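Local coordinates for inner membrane protein (Salmonella typhimurium LT2, PDB 2QJV) that probably isomerises glucuronate or a related sugar acid, as a nickel-containing member of the KduI/IolB family in the cupin clan, at residues I16-P21 with G30-Q35; L55-A60 with M76-R81; Q137-N142 with E157-A162; F192-G197 with A235-Y240. The protein carries 2 engineered substitutions. One frame throughout, in Å; residues are numbered along the deposited sequence. Where two conformers were deposited one is given.

Contact 1. Residues I16-P21 with G30-Q35; sequences IQHISP and GFDVWQ
Ile16 and Val33 meet on the tightly packed face of an antiparallel strand pair, their CG1 atoms 3.7 Å apart. Ile16 holds CG1 between its own backbone N and carbonyl carbon (chi1 66°), which lays that branch against the valine. Val33 stands opposite two residues, Ile16 and Gln17, in a classic beta bulge, and Gln17 CB sits 3.9 Å from Val33 CB. Branched Ile16, Val33 and Ile19 fill this face with Phe31, whose ring continues onto Leu242 and Val244 of strand 238-246. The amide of Gln17 is buried here too, but its bent chain carries NE2 to the carbonyls of Ser7 and Arg219. Between the strands, Val33 N bonds Gln17 O at 2.9 Å and Phe31 N bonds Ile19 O at 2.8 Å, while Gln17 N to Val33 O is weak.

The other face is polar and partly exposed. There His18 and Asp32 form a non-hydrogen-bonded pair whose side chains run side by side. His18 ND1 gives a nearly straight bond (165°) of 2.7 Å to the syn lone pair of Asp32 OD1, which lies in the plane of the ring. Asn15 ND2 also bonds OD1, and a water donates both to Asp32 OD2 and to Ile19 O, the latter at 2.8 Å. His18 NE2 reaches Glu27 of the second subunit, as does Ser20 OG. Held between two carboxylates, one from each subunit, the imidazole is probably biased toward its protonated, positively charged form.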
# COMPACT_ATOMS: atom_id res chain seq x y z
N ILE A 16 -9.88 5.64 25.76
CA ILE A 16 -9.17 6.29 24.62
C ILE A 16 -8.22 5.35 23.86
O ILE A 16 -7.95 5.54 22.66
CB ILE A 16 -8.41 7.59 25.10
CG1 ILE A 16 -7.25 7.28 26.05
CG2 ILE A 16 -9.38 8.57 25.72
CD1 ILE A 16 -6.30 8.50 26.24
N GLN A 17 -7.74 4.34 24.57
CA GLN A 17 -6.92 3.27 23.95
C GLN A 17 -7.46 1.89 24.32
O GLN A 17 -7.71 1.63 25.48
CB GLN A 17 -5.43 3.35 24.35
CG GLN A 17 -4.64 4.50 23.61
CD GLN A 17 -4.43 4.28 22.13
OE1 GLN A 17 -4.82 3.24 21.58
NE2 GLN A 17 -3.84 5.28 21.46
N HIS A 18 -7.68 1.06 23.31
CA HIS A 18 -8.16 -0.32 23.49
C HIS A 18 -7.41 -1.24 22.53
O HIS A 18 -7.78 -1.37 21.35
CB HIS A 18 -9.69 -0.48 23.33
CG HIS A 18 -10.12 -1.91 23.46
ND1 HIS A 18 -10.03 -2.61 24.65
CD2 HIS A 18 -10.56 -2.81 22.54
CE1 HIS A 18 -10.39 -3.87 24.45
NE2 HIS A 18 -10.73 -4.01 23.18
N ILE A 19 -6.37 -1.88 23.06
CA ILE A 19 -5.54 -2.81 22.30
C ILE A 19 -5.74 -4.19 22.89
O ILE A 19 -5.50 -4.40 24.08
CB ILE A 19 -4.02 -2.41 22.34
CG1 ILE A 19 -3.83 -0.92 22.02
CG2 ILE A 19 -3.20 -3.34 21.39
CD1 ILE A 19 -4.42 -0.48 20.66
N SER A 20 -6.19 -5.13 22.07
CA SER A 20 -6.47 -6.49 22.52
C SER A 20 -5.72 -7.47 21.65
O SER A 20 -5.36 -7.14 20.51
CB SER A 20 -7.98 -6.77 22.45
OG SER A 20 -8.48 -6.79 21.13
N PRO A 21 -5.48 -8.68 22.17
CA PRO A 21 -4.91 -9.69 21.29
C PRO A 21 -5.70 -9.85 19.97
O PRO A 21 -5.10 -9.98 18.89
CB PRO A 21 -4.92 -10.96 22.15
CG PRO A 21 -4.84 -10.46 23.55
CD PRO A 21 -5.64 -9.19 23.55
N GLY A 30 -2.77 -7.28 26.19
CA GLY A 30 -3.86 -6.32 26.11
C GLY A 30 -3.39 -5.05 26.80
O GLY A 30 -2.62 -5.07 27.78
N PHE A 31 -3.80 -3.91 26.24
CA PHE A 31 -3.48 -2.63 26.82
C PHE A 31 -4.67 -1.65 26.63
O PHE A 31 -5.05 -1.33 25.53
CB PHE A 31 -2.18 -2.06 26.21
CG PHE A 31 -1.79 -0.74 26.79
CD1 PHE A 31 -1.29 -0.67 28.08
CD2 PHE A 31 -1.97 0.44 26.08
CE1 PHE A 31 -0.95 0.56 28.62
CE2 PHE A 31 -1.66 1.65 26.63
CZ PHE A 31 -1.16 1.70 27.90
N ASP A 32 -5.15 -1.11 27.74
CA ASP A 32 -6.21 -0.14 27.75
C ASP A 32 -5.84 1.12 28.50
O ASP A 32 -5.13 1.07 29.50
CB ASP A 32 -7.46 -0.71 28.42
CG ASP A 32 -8.18 -1.74 27.56
OD1 ASP A 32 -9.00 -1.31 26.72
OD2 ASP A 32 -7.92 -2.96 27.69
N VAL A 33 -6.33 2.25 28.01
CA VAL A 33 -6.19 3.51 28.73
C VAL A 33 -7.60 4.10 28.89
O VAL A 33 -8.43 4.07 27.96
CB VAL A 33 -5.20 4.52 28.05
CG1 VAL A 33 -5.21 5.89 28.79
CG2 VAL A 33 -3.77 3.97 27.95
N TRP A 34 -7.83 4.61 30.09
CA TRP A 34 -9.06 5.23 30.47
C TRP A 34 -8.75 6.64 30.96
O TRP A 34 -7.88 6.82 31.79
CB TRP A 34 -9.78 4.42 31.56
CG TRP A 34 -10.36 3.12 31.09
CD1 TRP A 34 -9.74 1.90 31.07
CD2 TRP A 34 -11.69 2.89 30.63
NE1 TRP A 34 -10.58 0.95 30.60
CE2 TRP A 34 -11.79 1.52 30.32
CE3 TRP A 34 -12.79 3.71 30.44
CZ2 TRP A 34 -12.96 0.94 29.82
CZ3 TRP A 34 -13.98 3.13 29.96
CH2 TRP A 34 -14.04 1.76 29.65
N GLN A 35 -9.43 7.63 30.37
CA GLN A 35 -9.31 9.02 30.79
C GLN A 35 -10.61 9.37 31.49
O GLN A 35 -11.69 9.54 30.87
CB GLN A 35 -8.97 9.90 29.58
CG GLN A 35 -8.45 11.28 29.87
CD GLN A 35 -7.09 11.31 30.59
OE1 GLN A 35 -6.04 10.95 30.01
NE2 GLN A 35 -7.12 11.79 31.82
O HOH W 1 -7.61 -4.87 25.83

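Contact 2. Residues L55-A60 with M76-R81; sequences LVAGLA and MSPFER. With SO4 (sulfate ion), chain I.
Met76, a selenomethionine, opens the second half of a loop-to-loop contact: residues 76-81 hold an ST turn at Ser77, which overlaps the short 3-10 segment 78-80, beside a corner where Val56 and Ala57 form a classic beta bulge opposite Glu104. Bends at chi2 (-56°) and chi3 (-68°) fold the Met76 chain back, bringing SE to 3.9 Å from Gly58 CA. Leu59 lies just beyond, and the lack of a side chain on Gly58 suits both that approach and its positive phi. The carbonyl O of Met76 lies 3.6 Å from Ala57 CB, close packing that a small methyl allows.

Ser77 OG reaches forward and accepts from Phe79 N at 3.1 Å, which makes the ST turn. Pro78, which needs no N-H partner at the start of the 3-10 segment, rests its CB 4.0 Å from Val56 CG1, and its CD faces Ala57 CB. Phe79 leaves the contact to pack on Tyr240 and Asn193. Glu80 reaches back to Met76 N, which meets OE2 at 2.8 Å from above the carboxylate plane. At the end, His130 NE2 also bonds the sulfate that Arg81 grips edge-on, with NE 3.0 Å from sulfate O4 and NH2 2.8 Å from sulfate O2.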
# COMPACT_ATOMS: atom_id res chain seq x y z
N LEU A 55 -1.40 3.92 37.41
CA LEU A 55 -1.89 5.32 37.53
C LEU A 55 -0.85 6.21 36.85
O LEU A 55 0.21 6.54 37.42
CB LEU A 55 -2.17 5.72 38.99
CG LEU A 55 -3.41 5.14 39.71
CD1 LEU A 55 -3.42 3.61 39.80
CD2 LEU A 55 -3.56 5.73 41.14
N VAL A 56 -1.11 6.50 35.58
CA VAL A 56 -0.20 7.29 34.75
C VAL A 56 -0.15 8.76 35.27
O VAL A 56 0.90 9.41 35.31
CB VAL A 56 -0.55 7.24 33.21
CG1 VAL A 56 0.47 8.11 32.42
CG2 VAL A 56 -0.67 5.76 32.64
N ALA A 57 -1.32 9.25 35.67
CA ALA A 57 -1.50 10.59 36.21
C ALA A 57 -2.82 10.63 37.01
O ALA A 57 -3.86 10.09 36.58
CB ALA A 57 -1.50 11.62 35.11
N GLY A 58 -2.77 11.25 38.18
CA GLY A 58 -3.94 11.39 39.00
C GLY A 58 -4.10 10.36 40.09
O GLY A 58 -3.28 9.46 40.26
N LEU A 59 -5.16 10.55 40.85
CA LEU A 59 -5.42 9.76 42.06
C LEU A 59 -6.67 8.91 41.89
O LEU A 59 -7.64 9.35 41.29
CB LEU A 59 -5.57 10.72 43.25
CG LEU A 59 -4.46 11.74 43.52
CD1 LEU A 59 -4.83 12.52 44.77
CD2 LEU A 59 -3.08 11.11 43.65
N ALA A 60 -6.61 7.69 42.42
CA ALA A 60 -7.67 6.70 42.29
C ALA A 60 -7.82 5.86 43.56
O ALA A 60 -6.88 5.71 44.32
CB ALA A 60 -7.40 5.77 41.06
N MSE A 76 0.59 14.13 39.05
CA MSE A 76 -0.51 14.67 38.25
C MSE A 76 -0.13 14.71 36.76
O MSE A 76 -0.94 15.12 35.94
CB MSE A 76 -0.91 16.03 38.79
CG MSE A 76 -1.30 15.96 40.30
SE MSE A 76 -2.75 14.68 40.68
CE MSE A 76 -4.13 15.61 39.79
N SER A 77 1.08 14.26 36.45
CA SER A 77 1.60 14.13 35.11
C SER A 77 2.72 13.08 35.10
O SER A 77 3.54 13.03 36.02
CB SER A 77 2.19 15.44 34.59
OG SER A 77 2.88 15.20 33.36
N PRO A 78 2.80 12.27 34.04
CA PRO A 78 3.96 11.33 33.99
C PRO A 78 5.34 12.07 33.98
O PRO A 78 6.32 11.57 34.50
CB PRO A 78 3.68 10.52 32.70
CG PRO A 78 2.87 11.44 31.86
CD PRO A 78 1.95 12.11 32.84
N PHE A 79 5.34 13.33 33.53
CA PHE A 79 6.54 14.16 33.39
C PHE A 79 7.11 14.72 34.72
O PHE A 79 8.09 15.47 34.71
CB PHE A 79 6.30 15.23 32.30
CG PHE A 79 6.25 14.61 30.93
CD1 PHE A 79 7.43 14.14 30.34
CD2 PHE A 79 5.04 14.41 30.28
CE1 PHE A 79 7.40 13.50 29.10
CE2 PHE A 79 5.00 13.78 29.03
CZ PHE A 79 6.19 13.33 28.45
N GLU A 80 6.51 14.34 35.84
CA GLU A 80 7.07 14.63 37.16
C GLU A 80 8.31 13.75 37.40
O GLU A 80 9.10 14.07 38.28
CB GLU A 80 6.04 14.45 38.28
CG GLU A 80 4.98 15.54 38.26
CD GLU A 80 4.00 15.47 39.42
OE1 GLU A 80 4.41 15.06 40.52
OE2 GLU A 80 2.83 15.87 39.24
N ARG A 81 8.46 12.65 36.63
CA ARG A 81 9.64 11.75 36.69
C ARG A 81 9.81 11.08 38.06
O ARG A 81 10.93 10.91 38.56
CB ARG A 81 10.93 12.47 36.31
CG ARG A 81 10.93 13.04 34.90
CD ARG A 81 12.16 13.85 34.66
NE ARG A 81 13.44 13.11 34.59
CZ ARG A 81 13.95 12.54 33.50
NH1 ARG A 81 13.36 12.61 32.32
NH2 ARG A 81 15.12 11.94 33.58
S SO4 I . 16.38 12.24 37.03
O1 SO4 I . 16.66 11.22 38.06
O2 SO4 I . 16.77 11.61 35.76
O3 SO4 I . 17.20 13.45 37.23
O4 SO4 I . 14.97 12.69 37.11

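Contact 3. Residues Q137-N142 with E157-A162; sequences QRLVHN and EVYTNA. Engineered in segment 157-162: Ala162 (natural residue Glu).
Glu157 OE2 is gripped by two groups: His141 ND1 across the contact and Arg75 NH1 in a salt bridge. The histidine bond, 2.9 Å from ND1 to OE2, is fairly straight (167°) and lies in the ring plane, but it takes the anti lone pair of OE2, and ring and carboxylate are turned 49° to each other. With CG set between the backbone N and carbonyl carbon, the otherwise extended Glu157 chain lies against His141 CB. Tyr240 OH binds the other oxygen, OE1, so both oxygens of this buried carboxylate have partners, and they probably help keep it ionised.

Tyr159, next along this face, points the edge of its ring at the face of His141 in an offset T-shaped stack, with centroids 5.3 Å apart and planes at 67°. Beyond it, Leu139 lies alongside the tyrosine, CD2 at 3.9 Å from Tyr159 CD1. The two segments are the arms of a beta hairpin in an antiparallel sheet of this cupin-clan protein. Its hydrogen-bonded pairs are Leu139 with Tyr159 and His141 with Glu157; His141 N to Glu157 O measures 2.9 Å.

On the reverse face the pairing is apolar. Val140 CG2 and Val158 CG2 are 4.2 Å apart across a non-hydrogen-bonded pair, and Val158 CG1 lies 3.9 Å from Arg138 CB. That compact valine pair suits a buried layer, which Val156 extends beside Val140.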
# COMPACT_ATOMS: atom_id res chain seq x y z
N GLN A 137 21.14 8.18 27.25
CA GLN A 137 20.72 8.01 28.73
C GLN A 137 19.24 8.31 29.12
O GLN A 137 18.80 9.45 29.14
CB GLN A 137 21.65 8.68 29.79
CG GLN A 137 21.12 8.36 31.33
CD GLN A 137 22.15 8.45 32.54
OE1 GLN A 137 21.95 9.24 33.48
NE2 GLN A 137 23.19 7.60 32.52
N ARG A 138 18.55 7.25 29.57
CA ARG A 138 17.15 7.24 29.90
C ARG A 138 16.92 6.90 31.39
O ARG A 138 17.78 6.31 32.04
CB ARG A 138 16.48 6.19 29.01
CG ARG A 138 16.75 6.46 27.55
CD ARG A 138 17.09 5.19 26.79
NE ARG A 138 18.37 4.58 27.12
CZ ARG A 138 18.82 3.44 26.59
NH1 ARG A 138 18.09 2.75 25.71
NH2 ARG A 138 20.00 2.97 26.95
N LEU A 139 15.81 7.36 31.92
CA LEU A 139 15.36 7.02 33.25
C LEU A 139 14.37 5.89 33.03
O LEU A 139 13.47 6.00 32.21
CB LEU A 139 14.73 8.23 33.96
CG LEU A 139 13.96 7.99 35.25
CD1 LEU A 139 14.90 7.43 36.35
CD2 LEU A 139 13.32 9.28 35.70
N VAL A 140 14.54 4.80 33.79
CA VAL A 140 13.72 3.60 33.69
C VAL A 140 13.11 3.27 35.08
O VAL A 140 13.81 3.31 36.09
CB VAL A 140 14.57 2.42 33.12
CG1 VAL A 140 13.76 1.09 33.02
CG2 VAL A 140 15.23 2.83 31.76
N HIS A 141 11.79 3.06 35.09
CA HIS A 141 11.01 2.62 36.24
C HIS A 141 10.46 1.23 35.98
O HIS A 141 9.52 1.03 35.16
CB HIS A 141 9.84 3.56 36.56
CG HIS A 141 10.24 4.96 36.97
ND1 HIS A 141 9.36 6.02 36.87
CD2 HIS A 141 11.40 5.47 37.45
CE1 HIS A 141 9.96 7.12 37.31
NE2 HIS A 141 11.20 6.81 37.65
N ASN A 142 11.05 0.24 36.65
CA ASN A 142 10.61 -1.16 36.54
C ASN A 142 9.42 -1.43 37.46
O ASN A 142 9.59 -1.80 38.64
CB ASN A 142 11.78 -2.12 36.80
CG ASN A 142 12.85 -2.03 35.71
OD1 ASN A 142 14.00 -1.65 35.96
ND2 ASN A 142 12.45 -2.34 34.48
N GLU A 157 8.20 1.70 32.50
CA GLU A 157 8.02 3.04 31.93
C GLU A 157 9.45 3.66 31.76
O GLU A 157 10.36 3.45 32.58
CB GLU A 157 6.99 3.90 32.70
CG GLU A 157 7.38 4.29 34.07
CD GLU A 157 6.32 5.06 34.84
OE1 GLU A 157 5.14 5.16 34.43
OE2 GLU A 157 6.69 5.47 35.94
N VAL A 158 9.64 4.37 30.66
CA VAL A 158 10.90 4.96 30.27
C VAL A 158 10.75 6.44 29.85
O VAL A 158 9.76 6.80 29.20
CB VAL A 158 11.54 4.14 29.09
CG1 VAL A 158 12.90 4.73 28.65
CG2 VAL A 158 11.66 2.65 29.47
N TYR A 159 11.73 7.25 30.28
CA TYR A 159 11.81 8.68 29.99
C TYR A 159 13.01 8.93 29.12
O TYR A 159 14.13 8.64 29.51
CB TYR A 159 11.94 9.53 31.24
CG TYR A 159 10.80 9.42 32.17
CD1 TYR A 159 10.68 8.33 33.03
CD2 TYR A 159 9.86 10.42 32.24
CE1 TYR A 159 9.63 8.23 33.91
CE2 TYR A 159 8.80 10.33 33.11
CZ TYR A 159 8.69 9.25 33.96
OH TYR A 159 7.62 9.18 34.80
N THR A 160 12.74 9.48 27.93
CA THR A 160 13.77 9.77 26.95
C THR A 160 13.75 11.27 26.68
O THR A 160 12.82 11.79 26.08
CB THR A 160 13.59 8.93 25.65
OG1 THR A 160 13.36 7.55 25.99
CG2 THR A 160 14.86 9.07 24.70
N ASN A 161 14.80 11.96 27.09
CA ASN A 161 14.87 13.42 26.86
C ASN A 161 15.08 13.75 25.38
O ASN A 161 15.65 12.94 24.62
CB ASN A 161 15.90 14.04 27.79
CG ASN A 161 15.47 13.94 29.26
OD1 ASN A 161 14.30 13.64 29.58
ND2 ASN A 161 16.39 14.19 30.13
N ALA A 162 14.53 14.90 24.98
CA ALA A 162 14.53 15.35 23.58
C ALA A 162 15.94 15.27 22.99
O ALA A 162 16.88 15.84 23.56
CB ALA A 162 13.96 16.77 23.46
O HOH W 2 17.17 10.82 28.01

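Contact 4. Residues F192-G197 with A235-Y240; sequences FNPPQG and AGYDNY
Tyr237 lays its ring over Gly197, whose CA stands 3.3 Å from the ring centroid of Tyr237 and 14° off the ring normal, a CH-pi contact. A glycine suits this place because it has no side chain to hold the ring off. Gly197 closes a type I beta turn, begun at Pro194, at the end of an antiparallel strand pair. Pro194, entered through a cis peptide bond, turns the chain round the ring edge, its O 3.4 Å from Tyr237 CD1 and its CD beside the same atom.

Further out, Gln196 crosses the phenol end at about a right angle, and His260 and Trp262 of the third subunit bond Tyr237 OH. Strand pairing next to Tyr237 in the chain holds its backbone beside the turn: Asn193 N bonds Asp238 O at 3.0 Å, and Asp238 N returns to Asn193 O at 2.9 Å. Behind them Phe192 packs against Asn239, with CE1 3.4 Å from Asn239 ND2; His190 ND1 bonds that amide nitrogen, which helps to set the turn of the amide. Asp238 OD1 is held by the backbone N of the engineered Ala162. On the partly exposed side, one water accepts from Asn193 ND2 at 2.9 Å and donates to Asp238 OD2 at 2.7 Å.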
# COMPACT_ATOMS: atom_id res chain seq x y z
N PHE A 192 4.26 13.12 25.37
CA PHE A 192 5.18 14.21 25.05
C PHE A 192 4.99 15.44 25.91
O PHE A 192 3.87 15.74 26.38
CB PHE A 192 5.09 14.59 23.56
CG PHE A 192 5.42 13.46 22.67
CD1 PHE A 192 6.75 13.20 22.31
CD2 PHE A 192 4.42 12.58 22.25
CE1 PHE A 192 7.05 12.08 21.57
CE2 PHE A 192 4.74 11.45 21.54
CZ PHE A 192 6.03 11.22 21.16
N ASN A 193 6.12 16.09 26.17
CA ASN A 193 6.20 17.35 26.87
C ASN A 193 7.17 18.29 26.13
O ASN A 193 8.38 18.01 26.04
CB ASN A 193 6.60 17.18 28.35
CG ASN A 193 6.49 18.47 29.12
OD1 ASN A 193 5.54 19.22 28.94
ND2 ASN A 193 7.46 18.75 29.97
N PRO A 194 6.64 19.42 25.57
CA PRO A 194 5.23 19.86 25.53
C PRO A 194 4.34 18.87 24.76
O PRO A 194 4.86 18.08 23.97
CB PRO A 194 5.30 21.27 24.89
CG PRO A 194 6.73 21.67 25.03
CD PRO A 194 7.55 20.43 25.02
N PRO A 195 3.00 18.89 24.99
CA PRO A 195 2.12 17.84 24.45
C PRO A 195 1.92 17.74 22.93
O PRO A 195 1.53 16.65 22.48
CB PRO A 195 0.75 18.14 25.13
CG PRO A 195 0.82 19.56 25.53
CD PRO A 195 2.27 19.90 25.77
N GLN A 196 2.25 18.78 22.16
CA GLN A 196 2.03 18.73 20.70
C GLN A 196 3.17 18.03 19.92
O GLN A 196 3.13 17.96 18.69
CB GLN A 196 1.78 20.13 20.09
CG GLN A 196 2.99 21.07 20.01
CD GLN A 196 3.28 21.86 21.26
OE1 GLN A 196 2.93 21.46 22.38
NE2 GLN A 196 3.93 23.02 21.08
N GLY A 197 4.15 17.50 20.64
CA GLY A 197 5.29 16.83 20.02
C GLY A 197 5.05 15.46 19.44
O GLY A 197 3.96 14.88 19.55
N ALA A 235 14.23 17.16 19.00
CA ALA A 235 14.61 18.36 19.76
C ALA A 235 13.37 19.18 20.17
O ALA A 235 12.50 19.49 19.34
CB ALA A 235 15.59 19.23 18.98
N GLY A 236 13.30 19.55 21.45
CA GLY A 236 12.18 20.31 21.99
C GLY A 236 11.08 19.50 22.63
O GLY A 236 10.33 20.03 23.45
N TYR A 237 11.00 18.21 22.30
CA TYR A 237 9.95 17.33 22.83
C TYR A 237 10.46 16.12 23.60
O TYR A 237 10.91 15.13 23.02
CB TYR A 237 9.02 16.88 21.71
CG TYR A 237 8.32 18.04 21.07
CD1 TYR A 237 7.33 18.74 21.77
CD2 TYR A 237 8.62 18.45 19.77
CE1 TYR A 237 6.67 19.81 21.19
CE2 TYR A 237 7.96 19.56 19.19
CZ TYR A 237 7.01 20.22 19.92
OH TYR A 237 6.35 21.29 19.34
N ASP A 238 10.37 16.25 24.92
CA ASP A 238 10.67 15.15 25.82
C ASP A 238 9.61 14.04 25.64
O ASP A 238 8.42 14.29 25.34
CB ASP A 238 10.74 15.59 27.29
CG ASP A 238 11.94 16.44 27.61
OD1 ASP A 238 13.01 16.37 26.96
OD2 ASP A 238 11.78 17.21 28.56
N ASN A 239 10.05 12.80 25.76
CA ASN A 239 9.23 11.61 25.56
C ASN A 239 9.17 10.74 26.83
O ASN A 239 10.07 10.75 27.67
CB ASN A 239 9.75 10.84 24.32
CG ASN A 239 9.04 9.50 24.03
OD1 ASN A 239 9.69 8.46 24.16
ND2 ASN A 239 7.74 9.50 23.61
N TYR A 240 8.05 10.05 26.95
CA TYR A 240 7.76 9.08 27.94
C TYR A 240 7.01 7.96 27.23
O TYR A 240 6.24 8.22 26.30
CB TYR A 240 6.89 9.68 29.06
CG TYR A 240 6.13 8.68 29.91
CD1 TYR A 240 4.89 8.18 29.46
CD2 TYR A 240 6.62 8.22 31.12
CE1 TYR A 240 4.19 7.24 30.18
CE2 TYR A 240 5.89 7.31 31.89
CZ TYR A 240 4.67 6.82 31.41
OH TYR A 240 3.90 5.91 32.11
O HOH W 3 9.80 17.10 30.42
O HOH W 4 10.53 19.78 27.46

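Contacts 2, 3 and 4 touch one another, whereas contact 1 stands apart, its nearest atoms about 6 Å from contact 2, 8 Å from contact 4 and 10 Å from contact 3. Contacts 3 and 4 share a sheet through neighbouring strands 154-160 and 238-246. Contact 2 touches both: Pro78 O meets Tyr159 OH at 2.7 Å, and Phe79 CE2 lies 3.5 Å from Phe192 O. The sulfate on Arg81 also comes about 4 Å from the side chain of Leu139. A bound nickel, probably the one held by His171, His173, Glu186 and His229, is about 9 Å from the Val158 side chain and 13 Å from that of Asn239.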